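Local coordinates for galactan 1,3-beta-galactosidase (PDB 7BYS), which probably hydrolyses beta-1,3-galactan chains from the non-reducing end, through a family 43 glycosidase domain joined to a carbohydrate-binding module of family 35 that binds calcium, at residues Met73-Thr76 against Ser77-Val80; Tyr122-Lys125 against Gly126-Lys129; Ala155-Asn158 against Asn159-Lys163. One frame throughout, in Å; residues are numbered along the deposited sequence. Where two conformers were deposited one is given.

Contact 1: Met73-Thr76 against Ser77-Val80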
ATOM      1  N   MET A  73      -7.220  21.553  15.366  1.00 16.29           N
ATOM      2  CA  MET A  73      -6.293  20.450  15.172  1.00 15.63           C
ATOM      3  C   MET A  73      -6.414  19.806  13.797  1.00 15.77           C
ATOM      4  O   MET A  73      -5.623  18.909  13.493  1.00 15.37           O
ATOM      5  CB  MET A  73      -6.508  19.392  16.254  0.55 20.59           C
ATOM      6  CG  MET A  73      -6.089  19.836  17.639  0.55 22.59           C
ATOM      7  SD  MET A  73      -4.853  18.731  18.337  0.55 43.27           S
ATOM      8  CE  MET A  73      -3.556  18.913  17.125  0.55 24.73           C
ATOM      9  N   ILE A  74      -7.363  20.237  12.963  1.00 14.22           N
ATOM     10  CA  ILE A  74      -7.392  19.824  11.563  1.00 14.62           C
ATOM     11  C   ILE A  74      -7.075  20.996  10.642  1.00 11.09           C
ATOM     12  O   ILE A  74      -7.606  21.091   9.532  1.00 14.09           O
ATOM     13  CB  ILE A  74      -8.693  19.096  11.166  1.00 14.98           C
ATOM     14  CG1 ILE A  74      -9.927  20.004  11.283  1.00 13.33           C
ATOM     15  CG2 ILE A  74      -8.856  17.805  11.989  1.00 14.94           C
ATOM     16  CD1 ILE A  74     -11.083  19.517  10.426  1.00 18.56           C
ATOM     17  N   SER A  75      -6.183  21.883  11.088  1.00 15.14           N
ATOM     18  CA  SER A  75      -5.656  22.920  10.213  1.00 12.77           C
ATOM     19  C   SER A  75      -4.638  22.331   9.231  1.00 18.47           C
ATOM     20  O   SER A  75      -4.201  21.181   9.352  1.00 14.27           O
ATOM     21  CB  SER A  75      -4.954  23.995  11.040  1.00 16.08           C
ATOM     22  OG  SER A  75      -3.695  23.533  11.494  1.00 17.34           O
ATOM     23  N   THR A  76      -4.246  23.144   8.239  1.00 15.15           N
ATOM     24  CA  THR A  76      -3.237  22.708   7.274  1.00 15.83           C
ATOM     25  C   THR A  76      -1.839  22.637   7.865  1.00 18.50           C
ATOM     26  O   THR A  76      -0.901  22.284   7.140  1.00 21.53           O
ATOM     27  CB  THR A  76      -3.210  23.619   6.044  1.00 20.68           C
ATOM     28  OG1 THR A  76      -2.984  24.976   6.454  1.00 26.44           O
ATOM     29  CG2 THR A  76      -4.504  23.534   5.294  1.00 19.97           C
ATOM     30  N   SER A  77      -1.670  22.971   9.139  1.00 17.31           N
ATOM     31  CA  SER A  77      -0.402  22.798   9.834  1.00 18.04           C
ATOM     32  C   SER A  77      -0.394  21.571  10.738  1.00 18.25           C
ATOM     33  O   SER A  77       0.596  21.331  11.436  1.00 17.29           O
ATOM     34  CB  SER A  77      -0.073  24.050  10.652  0.54 21.72           C
ATOM     35  OG  SER A  77      -0.180  25.210   9.853  0.54 23.47           O
ATOM     36  N   ASN A  78      -1.467  20.782  10.731  1.00 15.78           N
ATOM     37  CA  ASN A  78      -1.583  19.607  11.582  1.00 14.79           C
ATOM     38  C   ASN A  78      -1.564  18.341  10.731  1.00 14.78           C
ATOM     39  O   ASN A  78      -1.540  18.395   9.499  1.00 15.11           O
ATOM     40  CB  ASN A  78      -2.860  19.683  12.414  1.00 14.21           C
ATOM     41  CG  ASN A  78      -2.733  20.637  13.575  1.00 19.24           C
ATOM     42  OD1 ASN A  78      -3.255  21.748  13.541  1.00 22.70           O
ATOM     43  ND2 ASN A  78      -2.035  20.209  14.612  1.00 24.93           N
ATOM     44  N   VAL A  79      -1.600  17.202  11.418  1.00 13.96           N
ATOM     45  CA  VAL A  79      -1.514  15.881  10.802  1.00 12.96           C
ATOM     46  C   VAL A  79      -2.880  15.206  10.878  1.00 10.60           C
ATOM     47  O   VAL A  79      -3.500  15.153  11.949  1.00 10.54           O
ATOM     48  CB  VAL A  79      -0.444  15.029  11.499  1.00 14.73           C
ATOM     49  CG1 VAL A  79      -0.532  13.586  11.042  1.00 16.22           C
ATOM     50  CG2 VAL A  79       0.950  15.602  11.233  1.00 21.07           C
ATOM     51  N   VAL A  80      -3.354  14.704   9.740  1.00  9.75           N
ATOM     52  CA  VAL A  80      -4.562  13.883   9.671  1.00  9.17           C
ATOM     53  C   VAL A  80      -4.181  12.656   8.862  1.00  9.87           C
ATOM     54  O   VAL A  80      -3.889  12.774   7.664  1.00 11.27           O
ATOM     55  CB  VAL A  80      -5.730  14.621   9.004  1.00 11.14           C
ATOM     56  CG1 VAL A  80      -6.871  13.647   8.712  1.00 10.65           C
ATOM     57  CG2 VAL A  80      -6.220  15.764   9.885  1.00 13.63           C
TER
HETATM   58  O   HOH W   1      -5.779  16.269  13.159  1.00 12.81           O
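The flat amide of Asn78 has Met73 on one face and Ser75 near its edge. Under the first face lies the backbone of Met73, whose O is 3.4 Å from Asn78 CG. At the oxygen end, Ser75 OG donates to Asn78 OD1 at 2.8 Å, tilted 24° from the amide plane toward the other face. Ser75 and Asn78 are the first and last residues of a type I beta turn, with Met73 in the loop just before it; the turn delivers the chain to strand 79-88 in a blade of the five-bladed beta-propeller characteristic of family 43 glycosidases. The turn is closed by Asn78 N donating to Ser75 O at 3.1 Å. A second closure, an ST turn, lies within it: with chi1 at 75° the hydroxyl of Ser75 is held between its own backbone N and carbonyl carbon, where OG also accepts from Ser77 N at 3.2 Å. The same oxygen thus receives one hydrogen from the backbone and gives its own to the amide. Because Asn78 ND2 donates to Asp101 O, both ends of the amide are engaged and its rotation is fixed, tying the turn to the end of the neighbouring strand 93-101. On the interior side, Ile74 and Val80 meet methyl to methyl, CG2 to CG2, at 3.9 Å, and both side chains also pack on Phe98. Val80 directly precedes Glu81 and Arg82, two residues that bind galactose in this enzyme. Across the mouth of the bend a single water donates one hydrogen to Met73 O at 2.7 Å and the other to Val79 O at 2.8 Å.

Contact 2: Tyr122-Lys125 against Gly126-Lys129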
ATOM      1  N   TYR A 122     -17.797  15.631   5.714  1.00 14.53           N
ATOM      2  CA  TYR A 122     -17.949  15.284   7.117  1.00 13.03           C
ATOM      3  C   TYR A 122     -17.767  16.513   7.998  1.00 14.06           C
ATOM      4  O   TYR A 122     -17.124  17.493   7.612  1.00 15.09           O
ATOM      5  CB  TYR A 122     -16.927  14.201   7.510  1.00 12.28           C
ATOM      6  CG  TYR A 122     -17.276  12.829   6.992  1.00  9.95           C
ATOM      7  CD1 TYR A 122     -17.281  12.558   5.626  1.00 10.63           C
ATOM      8  CD2 TYR A 122     -17.614  11.793   7.876  1.00 11.57           C
ATOM      9  CE1 TYR A 122     -17.618  11.311   5.145  1.00 11.34           C
ATOM     10  CE2 TYR A 122     -17.943  10.537   7.402  1.00 10.56           C
ATOM     11  CZ  TYR A 122     -17.943  10.302   6.037  1.00 11.11           C
ATOM     12  OH  TYR A 122     -18.277   9.075   5.530  1.00 11.74           O
ATOM     13  N   THR A 123     -18.322  16.438   9.205  1.00 12.08           N
ATOM     14  CA  THR A 123     -18.238  17.507  10.194  1.00 14.24           C
ATOM     15  C   THR A 123     -17.378  17.030  11.361  1.00 13.11           C
ATOM     16  O   THR A 123     -17.719  16.046  12.031  1.00 14.71           O
ATOM     17  CB  THR A 123     -19.635  17.910  10.678  1.00 21.12           C
ATOM     18  OG1 THR A 123     -20.341  16.757  11.138  1.00 20.99           O
ATOM     19  CG2 THR A 123     -20.425  18.566   9.557  1.00 21.65           C
ATOM     20  N   TYR A 124     -16.258  17.714  11.576  1.00 14.76           N
ATOM     21  CA  TYR A 124     -15.303  17.339  12.604  1.00 13.60           C
ATOM     22  C   TYR A 124     -15.887  17.607  13.982  1.00 16.24           C
ATOM     23  O   TYR A 124     -16.462  18.673  14.231  1.00 16.85           O
ATOM     24  CB  TYR A 124     -14.043  18.170  12.379  1.00 13.73           C
ATOM     25  CG  TYR A 124     -12.958  18.123  13.429  1.00 13.33           C
ATOM     26  CD1 TYR A 124     -12.321  16.934  13.767  1.00 13.62           C
ATOM     27  CD2 TYR A 124     -12.516  19.293  14.027  1.00 15.95           C
ATOM     28  CE1 TYR A 124     -11.297  16.912  14.702  1.00 12.92           C
ATOM     29  CE2 TYR A 124     -11.507  19.284  14.961  1.00 17.33           C
ATOM     30  CZ  TYR A 124     -10.889  18.094  15.286  1.00 13.14           C
ATOM     31  OH  TYR A 124      -9.881  18.119  16.216  1.00 16.36           O
ATOM     32  N   LYS A 125     -15.730  16.640  14.882  1.00 13.73           N
ATOM     33  CA  LYS A 125     -16.270  16.703  16.230  1.00 15.97           C
ATOM     34  C   LYS A 125     -15.210  16.961  17.285  1.00 17.83           C
ATOM     35  O   LYS A 125     -15.557  17.141  18.459  1.00 17.09           O
ATOM     36  CB  LYS A 125     -16.989  15.392  16.579  1.00 15.76           C
ATOM     37  CG  LYS A 125     -18.154  15.042  15.667  1.00 20.38           C
ATOM     38  CD  LYS A 125     -19.247  16.101  15.724  1.00 27.20           C
ATOM     39  CE  LYS A 125     -20.625  15.467  15.855  1.00 35.34           C
ATOM     40  NZ  LYS A 125     -20.697  14.485  16.983  1.00 35.14           N
ATOM     41  N   GLY A 126     -13.936  16.978  16.909  1.00 13.93           N
ATOM     42  CA  GLY A 126     -12.882  17.138  17.887  1.00 14.96           C
ATOM     43  C   GLY A 126     -11.918  15.971  17.965  1.00 12.26           C
ATOM     44  O   GLY A 126     -12.195  14.863  17.480  1.00 12.79           O
ATOM     45  N   SER A 127     -10.769  16.223  18.582  1.00 13.31           N
ATOM     46  CA  SER A 127      -9.744  15.210  18.779  1.00 13.70           C
ATOM     47  C   SER A 127      -9.526  14.943  20.264  1.00 15.23           C
ATOM     48  O   SER A 127      -9.734  15.826  21.107  1.00 16.91           O
ATOM     49  CB  SER A 127      -8.429  15.639  18.125  1.00 13.18           C
ATOM     50  OG  SER A 127      -8.618  15.868  16.736  1.00 14.21           O
ATOM     51  N   PHE A 128      -9.088  13.723  20.583  1.00 13.81           N
ATOM     52  CA  PHE A 128      -8.894  13.341  21.976  1.00 13.32           C
ATOM     53  C   PHE A 128      -7.959  12.138  22.075  1.00 13.57           C
ATOM     54  O   PHE A 128      -7.665  11.467  21.081  1.00 12.23           O
ATOM     55  CB  PHE A 128     -10.238  13.058  22.664  1.00 12.26           C
ATOM     56  CG  PHE A 128     -11.035  11.949  22.015  1.00 14.43           C
ATOM     57  CD1 PHE A 128     -11.893  12.208  20.954  1.00 14.84           C
ATOM     58  CD2 PHE A 128     -10.918  10.653  22.464  1.00 14.60           C
ATOM     59  CE1 PHE A 128     -12.620  11.184  20.367  1.00 17.78           C
ATOM     60  CE2 PHE A 128     -11.641   9.626  21.878  1.00 15.78           C
ATOM     61  CZ  PHE A 128     -12.489   9.900  20.830  1.00 15.20           C
ATOM     62  N   LYS A 129      -7.465  11.894  23.302  1.00 14.35           N
ATOM     63  CA  LYS A 129      -6.689  10.695  23.606  1.00 14.38           C
ATOM     64  C   LYS A 129      -7.623   9.605  24.107  1.00 14.67           C
ATOM     65  O   LYS A 129      -8.311   9.812  25.121  1.00 17.25           O
ATOM     66  CB  LYS A 129      -5.659  10.985  24.681  1.00 14.72           C
ATOM     67  CG  LYS A 129      -4.455  11.791  24.214  1.00 17.06           C
ATOM     68  CD  LYS A 129      -3.384  11.807  25.301  1.00 22.93           C
ATOM     69  CE  LYS A 129      -2.088  12.429  24.822  1.00 29.08           C
ATOM     70  NZ  LYS A 129      -1.409  11.582  23.814  1.00 22.53           N
TER
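Tyr124 lays its ring over the backbone of Gly126, two residues further along the same strand. Gly126 N sits 3.4 Å above the ring plane, over its centre, and Gly126 CA makes a CH-pi contact 3.8 Å from the centroid of the Tyr124 ring. The side chain runs forward along the strand because CG stands anti to its own N (chi1 171°), which brings the hydroxyl beyond the glycine. There Tyr124 OH meets Ser127 OG at 2.6 Å, a short hydrogen bond made at the ring edge, in the ring plane. Ser127 OG is also hydrogen-bonded to Ser100 OG. A phenylalanine in place of Tyr124 would keep a ring over Gly126 but would probably leave the Ser127 hydroxyl without one of its two hydroxyl partners. In a regular strand, residues three apart point to opposite faces; here the backbone departs from that pattern at Lys125 and Gly126, and the short segments on either side differ in direction by 36°. The angles of Gly126 suit glycine alone, since a CB would be jammed against Lys125 O. Both Lys125 and Gly126 bond through their backbones to Val112, consistent with a beta bulge in the outermost strand of this propeller blade. Strand 123-128 pairs with strand 109-115, while the Tyr124 side chain also packs on loop residues Met73 and Ile74 and on Phe98 of strand 93-101.

Contact 3: Ala155-Asn158 against Asn159-Lys163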
ATOM      1  N   ALA A 155      -1.652   2.055  18.021  1.00  9.05           N
ATOM      2  CA  ALA A 155      -0.341   2.117  18.652  1.00  7.79           C
ATOM      3  C   ALA A 155      -0.397   3.141  19.778  1.00  9.20           C
ATOM      4  O   ALA A 155      -0.714   4.316  19.552  1.00 10.00           O
ATOM      5  CB  ALA A 155       0.701   2.522  17.612  1.00 10.44           C
ATOM      6  N   SER A 156      -0.104   2.699  20.991  1.00 11.06           N
ATOM      7  CA  SER A 156      -0.276   3.522  22.175  1.00 10.34           C
ATOM      8  C   SER A 156       1.038   3.565  22.949  1.00 12.84           C
ATOM      9  O   SER A 156       2.025   2.917  22.580  1.00 12.02           O
ATOM     10  CB  SER A 156      -1.438   2.978  23.022  1.00 10.70           C
ATOM     11  OG  SER A 156      -1.779   3.876  24.071  1.00 12.94           O
ATOM     12  N   ASP A 157       1.051   4.371  24.016  1.00 14.53           N
ATOM     13  CA  ASP A 157       2.182   4.474  24.943  1.00 16.19           C
ATOM     14  C   ASP A 157       3.510   4.662  24.201  1.00 14.76           C
ATOM     15  O   ASP A 157       4.414   3.825  24.252  1.00 14.63           O
ATOM     16  CB  ASP A 157       2.205   3.299  25.929  1.00 15.19           C
ATOM     17  CG  ASP A 157       0.880   3.135  26.678  1.00 16.93           C
ATOM     18  OD1 ASP A 157       0.271   4.158  27.042  1.00 24.51           O
ATOM     19  OD2 ASP A 157       0.433   1.989  26.876  1.00 21.37           O
ATOM     20  N   ASN A 158       3.602   5.783  23.483  1.00 13.81           N
ATOM     21  CA  ASN A 158       4.800   6.127  22.711  1.00 14.39           C
ATOM     22  C   ASN A 158       5.157   5.015  21.726  1.00 15.98           C
ATOM     23  O   ASN A 158       6.322   4.665  21.548  1.00 14.97           O
ATOM     24  CB  ASN A 158       5.981   6.490  23.617  0.55 17.66           C
ATOM     25  CG  ASN A 158       5.762   7.789  24.371  0.55 19.03           C
ATOM     26  OD1 ASN A 158       4.987   8.647  23.947  0.55 26.55           O
ATOM     27  ND2 ASN A 158       6.451   7.942  25.495  0.55 28.13           N
ATOM     28  N   ASN A 159       4.131   4.443  21.095  1.00 13.20           N
ATOM     29  CA  ASN A 159       4.198   3.373  20.101  1.00 13.06           C
ATOM     30  C   ASN A 159       4.586   2.014  20.680  1.00 14.56           C
ATOM     31  O   ASN A 159       4.654   1.041  19.928  1.00 14.54           O
ATOM     32  CB  ASN A 159       5.086   3.712  18.891  1.00 14.41           C
ATOM     33  CG  ASN A 159       4.431   4.707  17.939  1.00 14.48           C
ATOM     34  OD1 ASN A 159       3.224   4.934  17.982  1.00 13.78           O
ATOM     35  ND2 ASN A 159       5.230   5.283  17.056  1.00 16.46           N
ATOM     36  N   GLN A 160       4.803   1.901  21.990  1.00 12.21           N
ATOM     37  CA  GLN A 160       5.332   0.656  22.536  1.00 14.38           C
ATOM     38  C   GLN A 160       4.272  -0.424  22.725  1.00 11.95           C
ATOM     39  O   GLN A 160       4.582  -1.607  22.573  1.00 12.71           O
ATOM     40  CB  GLN A 160       6.046   0.910  23.864  1.00 13.65           C
ATOM     41  CG  GLN A 160       7.186   1.907  23.755  1.00 16.43           C
ATOM     42  CD  GLN A 160       8.137   1.547  22.632  1.00 18.91           C
ATOM     43  OE1 GLN A 160       8.861   0.547  22.710  1.00 22.79           O
ATOM     44  NE2 GLN A 160       8.116   2.337  21.562  1.00 20.39           N
ATOM     45  N   ASN A 161       3.036  -0.056  23.048  1.00 11.90           N
ATOM     46  CA  ASN A 161       2.006  -1.011  23.438  1.00 13.16           C
ATOM     47  C   ASN A 161       0.857  -0.908  22.450  1.00 11.30           C
ATOM     48  O   ASN A 161       0.288   0.176  22.268  1.00 12.69           O
ATOM     49  CB  ASN A 161       1.492  -0.722  24.854  1.00 12.98           C
ATOM     50  CG  ASN A 161       2.608  -0.713  25.889  1.00 17.80           C
ATOM     51  OD1 ASN A 161       3.613  -1.406  25.747  1.00 15.53           O
ATOM     52  ND2 ASN A 161       2.433   0.086  26.936  1.00 21.06           N
ATOM     53  N   PHE A 162       0.507  -2.030  21.835  1.00  9.40           N
ATOM     54  CA  PHE A 162      -0.554  -2.058  20.841  1.00  9.49           C
ATOM     55  C   PHE A 162      -1.876  -2.427  21.498  1.00  9.24           C
ATOM     56  O   PHE A 162      -1.965  -3.434  22.209  1.00 11.43           O
ATOM     57  CB  PHE A 162      -0.250  -3.070  19.735  1.00 11.85           C
ATOM     58  CG  PHE A 162      -1.266  -3.042  18.649  1.00  9.08           C
ATOM     59  CD1 PHE A 162      -1.255  -2.014  17.718  1.00 11.10           C
ATOM     60  CD2 PHE A 162      -2.271  -3.992  18.590  1.00 10.34           C
ATOM     61  CE1 PHE A 162      -2.225  -1.957  16.724  1.00 11.03           C
ATOM     62  CE2 PHE A 162      -3.246  -3.934  17.612  1.00 11.45           C
ATOM     63  CZ  PHE A 162      -3.222  -2.919  16.687  1.00 13.05           C
ATOM     64  N   LYS A 163      -2.911  -1.638  21.229  1.00  8.97           N
ATOM     65  CA  LYS A 163      -4.178  -1.768  21.924  1.00  9.57           C
ATOM     66  C   LYS A 163      -5.336  -1.981  20.959  1.00  8.81           C
ATOM     67  O   LYS A 163      -5.360  -1.434  19.846  1.00  9.13           O
ATOM     68  CB  LYS A 163      -4.453  -0.531  22.768  1.00  9.90           C
ATOM     69  CG  LYS A 163      -3.506  -0.419  23.947  1.00 11.03           C
ATOM     70  CD  LYS A 163      -3.685   0.870  24.726  1.00 12.31           C
ATOM     71  CE  LYS A 163      -2.673   0.926  25.871  1.00 13.01           C
ATOM     72  NZ  LYS A 163      -2.577   2.308  26.429  1.00 16.24           N
TER
HETATM   73  O   HOH W   2       1.654   5.773  20.085  1.00 12.40           O
HETATM   74  O   HOH W   3      -1.402   3.957  29.031  1.00 35.04           O
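Lys163 reaches back along the hairpin with its chain extended beyond CG, bringing NZ to Ser156 OG at 2.9 Å and into a salt bridge with Asp157 OD2 at 3.1 Å. Ser156 OG, anti to its own backbone N (chi1 -170°), accepts from the lysine and also bonds to Asp134 O. The carboxylate oxygen Asp157 OD2 is gripped from opposite faces of its plane: Lys163 NZ comes from above one, while Asn161 ND2 donates from the other at 2.8 Å, on the anti side, its amide turned 77° from the carboxylate. Water links Asp157 OD1 at 2.6 Å to the same ammonium group, though weakly at the lysine. These side chains ride on a beta hairpin whose type I' turn runs from Asp157 to Gln160, with a classic beta bulge where Gln160 and Asn161 both face Ser156. Beyond the bulge, Ala155 and Phe162 form a non-hydrogen-bonded pair. Gln160 folds over the turn: a bend at chi2 carries its amide back, so that NE2 donates almost straight to Asn158 O, 2.9 Å away at 178°, with that oxygen lying in the amide plane. On the other flank, a second water accepts from Asn159 N and donates to Asn159 OD1 and, weakly, to Ala155 O.

In the fold
Contacts 1 and 2 belong to one propeller blade and touch, their centres 12 Å apart: the loop of 73-76 packs against Tyr124, with Ile74 CG2 3.8 Å from Tyr124 CE1 and Met73 CB 3.6 Å from Tyr124 OH. Contact 3 is a hairpin turn in another sheet, 22 Å from contact 1 and 21 Å from contact 2 between centres, and touches neither. Contact 1 leads directly along strand 79-88 into the galactose-binding residues Glu81 and Arg82, in a chain modelled without the sugar. Contact 3 approaches the site in space, Ala155 being about 5 Å from galactose-binding Asp137 between side chains. Contact 2 stands further off, with the side chain of Ser127 about 11 Å from that of Glu81.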